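Local coordinates for hypothetical conserved protein (PDB 2QYH), which is of unknown function but, as a member of the haloacid dehalogenase-like hydrolases, probably acts as a magnesium-dependent phosphatase, at residues F50-V53 / R54-G58; P132-P135 / L136-E139; K184-G187 / I188-M191. One frame throughout, in Å; residues are numbered along the deposited sequence.

Interaction 1. Residues F50-V53 / R54-G58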
loop_
_atom_site.group_PDB
_atom_site.type_symbol
_atom_site.label_atom_id
_atom_site.label_comp_id
_atom_site.label_asym_id
_atom_site.label_seq_id
_atom_site.Cartn_x
_atom_site.Cartn_y
_atom_site.Cartn_z
ATOM N N PHE D 50 3.938 2.050 4.174
ATOM C CA PHE D 50 3.306 3.205 3.541
ATOM C C PHE D 50 3.787 3.413 2.109
ATOM O O PHE D 50 3.874 4.539 1.612
ATOM C CB PHE D 50 3.508 4.480 4.387
ATOM C CG PHE D 50 4.930 4.978 4.449
ATOM C CD1 PHE D 50 5.334 6.062 3.670
ATOM C CD2 PHE D 50 5.846 4.408 5.336
ATOM C CE1 PHE D 50 6.627 6.581 3.774
ATOM C CE2 PHE D 50 7.147 4.918 5.452
ATOM C CZ PHE D 50 7.536 6.013 4.667
ATOM N N GLU D 51 4.086 2.300 1.449
ATOM C CA GLU D 51 4.544 2.332 0.071
ATOM C C GLU D 51 3.386 2.677 -0.869
ATOM O O GLU D 51 3.580 3.359 -1.874
ATOM C CB GLU D 51 5.125 0.979 -0.312
ATOM C CG GLU D 51 5.828 0.968 -1.644
ATOM C CD GLU D 51 6.284 -0.419 -2.028
ATOM O OE1 GLU D 51 6.860 -1.123 -1.166
ATOM O OE2 GLU D 51 6.070 -0.806 -3.194
ATOM N N HIS D 52 2.186 2.204 -0.547
ATOM C CA HIS D 52 1.031 2.489 -1.385
ATOM C C HIS D 52 0.799 4.005 -1.453
ATOM O O HIS D 52 0.575 4.563 -2.535
ATOM C CB HIS D 52 -0.221 1.786 -0.846
ATOM C CG HIS D 52 -1.440 1.988 -1.698
ATOM N ND1 HIS D 52 -1.508 1.587 -3.015
ATOM C CD2 HIS D 52 -2.634 2.571 -1.422
ATOM C CE1 HIS D 52 -2.684 1.912 -3.513
ATOM N NE2 HIS D 52 -3.388 2.511 -2.571
ATOM N N VAL D 53 0.853 4.663 -0.295
ATOM C CA VAL D 53 0.665 6.108 -0.234
ATOM C C VAL D 53 1.734 6.800 -1.078
ATOM O O VAL D 53 1.443 7.749 -1.808
ATOM C CB VAL D 53 0.804 6.640 1.201
ATOM C CG1 VAL D 53 0.172 8.007 1.300
ATOM C CG2 VAL D 53 0.173 5.669 2.183
ATOM N N ARG D 54 2.973 6.323 -0.957
ATOM C CA ARG D 54 4.093 6.888 -1.697
ATOM C C ARG D 54 3.849 6.787 -3.195
ATOM O O ARG D 54 4.082 7.744 -3.941
ATOM C CB ARG D 54 5.403 6.173 -1.346
ATOM C CG ARG D 54 5.910 6.420 0.062
ATOM C CD ARG D 54 7.436 6.321 0.110
ATOM N NE ARG D 54 7.935 5.025 -0.347
ATOM C CZ ARG D 54 7.875 3.906 0.372
ATOM N NH1 ARG D 54 7.341 3.923 1.591
ATOM N NH2 ARG D 54 8.347 2.766 -0.127
ATOM N N LYS D 55 3.383 5.626 -3.636
ATOM C CA LYS D 55 3.109 5.427 -5.047
ATOM C C LYS D 55 1.957 6.324 -5.496
ATOM O O LYS D 55 1.972 6.861 -6.605
ATOM C CB LYS D 55 2.814 3.945 -5.328
ATOM C CG LYS D 55 4.092 3.110 -5.402
ATOM C CD LYS D 55 3.894 1.691 -5.950
ATOM C CE LYS D 55 3.406 0.705 -4.885
ATOM N NZ LYS D 55 3.502 -0.731 -5.325
ATOM N N GLN D 56 0.976 6.507 -4.622
ATOM C CA GLN D 56 -0.168 7.343 -4.935
ATOM C C GLN D 56 0.236 8.799 -5.186
ATOM O O GLN D 56 -0.249 9.435 -6.126
ATOM C CB GLN D 56 -1.191 7.284 -3.797
ATOM C CG GLN D 56 -2.124 6.095 -3.838
ATOM C CD GLN D 56 -3.038 6.046 -2.630
ATOM O OE1 GLN D 56 -2.626 5.654 -1.542
ATOM N NE2 GLN D 56 -4.286 6.457 -2.813
ATOM N N LEU D 57 1.119 9.318 -4.340
ATOM C CA LEU D 57 1.573 10.697 -4.448
ATOM C C LEU D 57 2.903 10.853 -5.180
ATOM O O LEU D 57 3.397 11.969 -5.348
ATOM C CB LEU D 57 1.695 11.309 -3.050
ATOM C CG LEU D 57 0.389 11.498 -2.272
ATOM C CD1 LEU D 57 0.681 11.983 -0.861
ATOM C CD2 LEU D 57 -0.489 12.501 -3.008
ATOM N N GLY D 58 3.483 9.740 -5.614
ATOM C CA GLY D 58 4.757 9.805 -6.297
ATOM C C GLY D 58 5.820 10.405 -5.389
ATOM O O GLY D 58 6.639 11.217 -5.821
#
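Phe50 and Arg54 form a cation-pi pair at the start of helix 51-57. NH1 of Arg54 sits over the centre of the Phe50 ring, and Arg54 CZ lies 4.8 Å from the centroid of that ring. Ring and guanidinium planes stand 83° apart, so a single nitrogen rather than the flat of the group meets the pi cloud. The arginine chain reaches this place by folding back at chi3 (-58°), which also lays one face of the guanidinium over Glu51 CA. NH1 is further held by a hydrogen bond to Pro47 O, while the ring packs edge-to-face with Phe62. With a serine at Arg54, the face of Phe50 would probably lose its cation and Pro47 O its side-chain donor.

The charged pair one position along is looser: Lys55 NZ reaches Glu51 OE2 at 3.3 Å, a salt bridge with only a weak hydrogen bond, and the amine also bonds Phe48 O of the second subunit. A CH-pi contact follows, with Gln56 CG over the His52 ring, 4.2 Å from its centroid; Gln56 NE2 is hydrogen-bonded to Lys127 O of the second subunit, and His52 also stacks on His52 of the second subunit.

The backbone ladder of the helix supplies the rest. Phe50 O, at the N-cap position, accepts the N-H of Arg54 (3.3 Å), and Gln56 N bonds His52 O at 2.9 Å.

The chemistry thus divides along the helix. An aromatic-cation pair fastens its first turn within the chain, toward strand 62-64, whereas the lysine, glutamine and histidine serve the helix and the subunit interface together.

Interaction 2. Residues P132-P135 / L136-E139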
loop_
_atom_site.group_PDB
_atom_site.type_symbol
_atom_site.label_atom_id
_atom_site.label_comp_id
_atom_site.label_asym_id
_atom_site.label_seq_id
_atom_site.Cartn_x
_atom_site.Cartn_y
_atom_site.Cartn_z
ATOM N N PRO D 132 5.850 -13.418 9.688
ATOM C CA PRO D 132 6.383 -14.779 9.589
ATOM C C PRO D 132 7.346 -14.948 10.758
ATOM O O PRO D 132 7.878 -13.959 11.262
ATOM C CB PRO D 132 7.103 -14.773 8.243
ATOM C CG PRO D 132 6.318 -13.768 7.441
ATOM C CD PRO D 132 6.093 -12.661 8.444
ATOM N N VAL D 133 7.582 -16.185 11.187
ATOM C CA VAL D 133 8.469 -16.426 12.321
ATOM C C VAL D 133 9.935 -16.648 11.949
ATOM O O VAL D 133 10.245 -17.380 11.009
ATOM C CB VAL D 133 7.989 -17.639 13.150
ATOM C CG1 VAL D 133 8.795 -17.748 14.443
ATOM C CG2 VAL D 133 6.513 -17.500 13.455
ATOM N N ASP D 134 10.827 -16.001 12.693
ATOM C CA ASP D 134 12.272 -16.127 12.485
ATOM C C ASP D 134 13.027 -15.498 13.656
ATOM O O ASP D 134 13.448 -14.345 13.590
ATOM C CB ASP D 134 12.707 -15.447 11.193
ATOM C CG ASP D 134 14.187 -15.614 10.931
ATOM O OD1 ASP D 134 14.909 -16.066 11.847
ATOM O OD2 ASP D 134 14.632 -15.292 9.813
ATOM N N PRO D 135 13.221 -16.264 14.739
ATOM C CA PRO D 135 13.913 -15.830 15.956
ATOM C C PRO D 135 15.319 -15.255 15.791
ATOM O O PRO D 135 15.825 -14.587 16.694
ATOM C CB PRO D 135 13.909 -17.092 16.814
ATOM C CG PRO D 135 12.660 -17.783 16.387
ATOM C CD PRO D 135 12.748 -17.650 14.891
ATOM N N LEU D 136 15.951 -15.501 14.651
ATOM C CA LEU D 136 17.306 -15.005 14.449
ATOM C C LEU D 136 17.467 -14.087 13.249
ATOM O O LEU D 136 18.568 -13.956 12.716
ATOM C CB LEU D 136 18.270 -16.186 14.311
ATOM C CG LEU D 136 18.304 -17.169 15.489
ATOM C CD1 LEU D 136 19.238 -18.318 15.161
ATOM C CD2 LEU D 136 18.753 -16.446 16.755
ATOM N N TYR D 137 16.382 -13.437 12.836
ATOM C CA TYR D 137 16.416 -12.546 11.680
ATOM C C TYR D 137 17.399 -11.388 11.838
ATOM O O TYR D 137 18.061 -10.988 10.880
ATOM C CB TYR D 137 15.010 -12.008 11.401
ATOM C CG TYR D 137 14.899 -11.244 10.103
ATOM C CD1 TYR D 137 14.907 -9.851 10.085
ATOM C CD2 TYR D 137 14.815 -11.916 8.888
ATOM C CE1 TYR D 137 14.831 -9.146 8.886
ATOM C CE2 TYR D 137 14.739 -11.225 7.684
ATOM C CZ TYR D 137 14.750 -9.838 7.686
ATOM O OH TYR D 137 14.686 -9.151 6.491
ATOM N N TYR D 138 17.499 -10.865 13.055
ATOM C CA TYR D 138 18.391 -9.746 13.346
ATOM C C TYR D 138 19.872 -10.105 13.264
ATOM O O TYR D 138 20.724 -9.230 13.099
ATOM C CB TYR D 138 18.099 -9.192 14.743
ATOM C CG TYR D 138 18.430 -10.157 15.859
ATOM C CD1 TYR D 138 17.549 -11.182 16.208
ATOM C CD2 TYR D 138 19.637 -10.062 16.551
ATOM C CE1 TYR D 138 17.865 -12.093 17.218
ATOM C CE2 TYR D 138 19.965 -10.969 17.562
ATOM C CZ TYR D 138 19.073 -11.980 17.892
ATOM O OH TYR D 138 19.389 -12.874 18.891
ATOM N N GLU D 139 20.177 -11.391 13.385
ATOM C CA GLU D 139 21.559 -11.856 13.350
ATOM C C GLU D 139 22.263 -11.687 12.001
ATOM O O GLU D 139 23.481 -11.523 11.949
ATOM C CB GLU D 139 21.614 -13.326 13.784
ATOM C CG GLU D 139 21.155 -13.562 15.223
ATOM C CD GLU D 139 22.240 -13.272 16.251
ATOM O OE1 GLU D 139 23.052 -12.348 16.024
ATOM O OE2 GLU D 139 22.274 -13.964 17.293
#
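Asp134 and Tyr137 are the ends of a type I beta turn, in which Tyr137 N donates to Asp134 O at 3.2 Å from a position 53° out of the carbonyl plane, well off a lone pair. The turn leads straight into the short, weakly bonded helix that begins near Tyr137, where Glu139 N already bonds Leu136 O at 3.1 Å.

The aspartate supports its own turn. Its CG stands anti to the backbone N (chi1 -178°), which swings the carboxylate forward over the following peptides, and OD1 takes the hydrogen of Leu136 N at 3.0 Å on its anti side and somewhat out of the carboxylate plane. This closes an Asx turn inside the beta turn, so that a side-chain oxygen and a main-chain oxygen of one residue hold two successive amides. The other carboxylate oxygen has a different neighbour: Asp134 OD2 lies in the plane of the Tyr137 ring, at its edge, 3.5 Å from CD2. The carboxylate stands nearly upright to the ring (82°) and meets it at the edge.

Pro135, at the second position of the turn, turns its carbonyl toward the later residues. Pro135 O is 3.3 Å from Tyr138 CE1 at the edge of that ring, and Leu136 CD2 rests 3.5 Å from the same oxygen. One face of the Tyr138 ring is overlaid by Glu139 CG.

The two tyrosines carry the turn into the five-stranded antiparallel sheet domain, probably the cap domain of this HAD-family protein. Tyr137 OH is bonded by Asp105, Lys108 and Lys141, and its side chain touches Arg110 of strand 109-111; Tyr138 packs against Val87, Arg88 and Thr91 of helix 84-96 and meets the ring of Phe103 in strand 101-104.

Interaction 3. Residues K184-G187 / I188-M191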
loop_
_atom_site.group_PDB
_atom_site.type_symbol
_atom_site.label_atom_id
_atom_site.label_comp_id
_atom_site.label_asym_id
_atom_site.label_seq_id
_atom_site.Cartn_x
_atom_site.Cartn_y
_atom_site.Cartn_z
ATOM N N LYS D 184 12.154 11.154 14.422
ATOM C CA LYS D 184 12.000 11.585 13.046
ATOM C C LYS D 184 12.441 13.018 12.815
ATOM O O LYS D 184 12.847 13.360 11.702
ATOM C CB LYS D 184 10.567 11.361 12.541
ATOM C CG LYS D 184 9.470 12.181 13.181
ATOM C CD LYS D 184 8.139 11.829 12.530
ATOM C CE LYS D 184 6.995 12.653 13.096
ATOM N NZ LYS D 184 5.688 12.350 12.442
ATOM N N ALA D 185 12.393 13.854 13.847
ATOM C CA ALA D 185 12.835 15.232 13.667
ATOM C C ALA D 185 14.334 15.173 13.439
ATOM O O ALA D 185 14.891 15.952 12.664
ATOM C CB ALA D 185 12.522 16.066 14.896
ATOM N N GLU D 186 14.975 14.224 14.115
ATOM C CA GLU D 186 16.414 14.018 14.002
ATOM C C GLU D 186 16.732 13.543 12.589
ATOM O O GLU D 186 17.732 13.950 11.994
ATOM C CB GLU D 186 16.866 12.973 15.026
ATOM C CG GLU D 186 18.369 12.774 15.124
ATOM C CD GLU D 186 19.124 14.058 15.432
ATOM O OE1 GLU D 186 18.531 14.982 16.042
ATOM O OE2 GLU D 186 20.320 14.131 15.075
ATOM N N GLY D 187 15.873 12.675 12.063
ATOM C CA GLY D 187 16.064 12.170 10.717
ATOM C C GLY D 187 15.922 13.313 9.732
ATOM O O GLY D 187 16.618 13.364 8.721
ATOM N N ILE D 188 15.003 14.229 10.036
ATOM C CA ILE D 188 14.761 15.400 9.207
ATOM C C ILE D 188 15.980 16.306 9.252
ATOM O O ILE D 188 16.294 16.990 8.276
ATOM C CB ILE D 188 13.510 16.185 9.701
ATOM C CG1 ILE D 188 12.246 15.414 9.320
ATOM C CG2 ILE D 188 13.457 17.570 9.085
ATOM C CD1 ILE D 188 10.980 16.028 9.811
ATOM N N ARG D 189 16.679 16.303 10.381
ATOM C CA ARG D 189 17.859 17.142 10.513
ATOM C C ARG D 189 18.986 16.751 9.554
ATOM O O ARG D 189 19.610 17.632 8.969
ATOM C CB ARG D 189 18.379 17.142 11.948
ATOM C CG ARG D 189 19.511 18.132 12.163
ATOM C CD ARG D 189 19.783 18.337 13.637
ATOM N NE ARG D 189 21.058 17.779 14.076
ATOM C CZ ARG D 189 21.432 16.517 13.895
ATOM N NH1 ARG D 189 20.633 15.665 13.271
ATOM N NH2 ARG D 189 22.600 16.097 14.360
HETATM N N MSE D 190 19.264 15.459 9.378
HETATM C CA MSE D 190 20.333 15.104 8.440
HETATM C C MSE D 190 19.878 15.046 7.012
HETATM O O MSE D 190 20.686 15.157 6.097
HETATM C CB MSE D 190 20.998 13.780 8.763
HETATM C CG MSE D 190 20.374 13.005 9.848
HETATM SE SE MSE D 190 21.824 12.334 10.893
HETATM C CE MSE D 190 23.320 13.329 10.164
HETATM N N MSE D 191 18.588 14.828 6.812
HETATM C CA MSE D 191 18.088 14.828 5.465
HETATM C C MSE D 191 18.476 16.214 4.935
HETATM O O MSE D 191 19.138 16.329 3.896
HETATM C CB MSE D 191 16.575 14.675 5.454
HETATM C CG MSE D 191 15.947 15.114 4.151
HETATM SE SE MSE D 191 15.326 13.667 3.060
HETATM C CE MSE D 191 16.935 13.294 2.080
#
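Ile188 rests on the opening turn of helix 184-195: its N bonds Lys184 O at 2.9 Å, and its CG1 lies 3.2 Å from the same carbonyl oxygen. Further bonds follow, Arg189 N to Ala185 O at 2.9 Å and Met191 N to Gly187 O at 3.1 Å, though the one between them, Met190 N to Glu186 O, is weak. Glu186 and Arg189 run side by side and pair as a salt bridge, but their charged ends are modelled too close for the details to be trusted.

Around this first shell, Ile188 packs on Phe7 of strand 5-8 and Met214 of helix 212-217, and the selenomethionine Met191 on Phe7, Val70 and Leu77, which seats the helix against the mixed sheet. Lys184 reaches away from the rest of the contact. Its CG lies between the backbone N and the carbonyl carbon (chi1 66°) and the chain is fully extended beyond, carrying NZ to salt bridges with Asp211 and Asp9.

Asp9 belongs to a probable DxDx(T/V) motif, so the placement of Lys184 is consistent with the lysine common to HAD active sites, and the two carboxylates probably hold its amine in place.

Following the chain from the N terminus, interaction 1 comes first, then interaction 2, then interaction 3; they neither nest nor cross, and each spans one unbroken run of residues, so none closes a long loop. Interaction 1 lies within the beta-alpha-beta unit of strand 38-42, helix 51-57 and strand 62-64, and interaction 3 on helix 184-195; both belong to the mixed-sheet domain, their centres about 20 Å apart. Between them in sequence, interaction 2 turns the chain into helix 137-140 of the antiparallel-sheet domain, its centre about 28 and 29 Å from those of interactions 1 and 3. Interaction 1 also faces the second subunit, which does not touch the segments of the others.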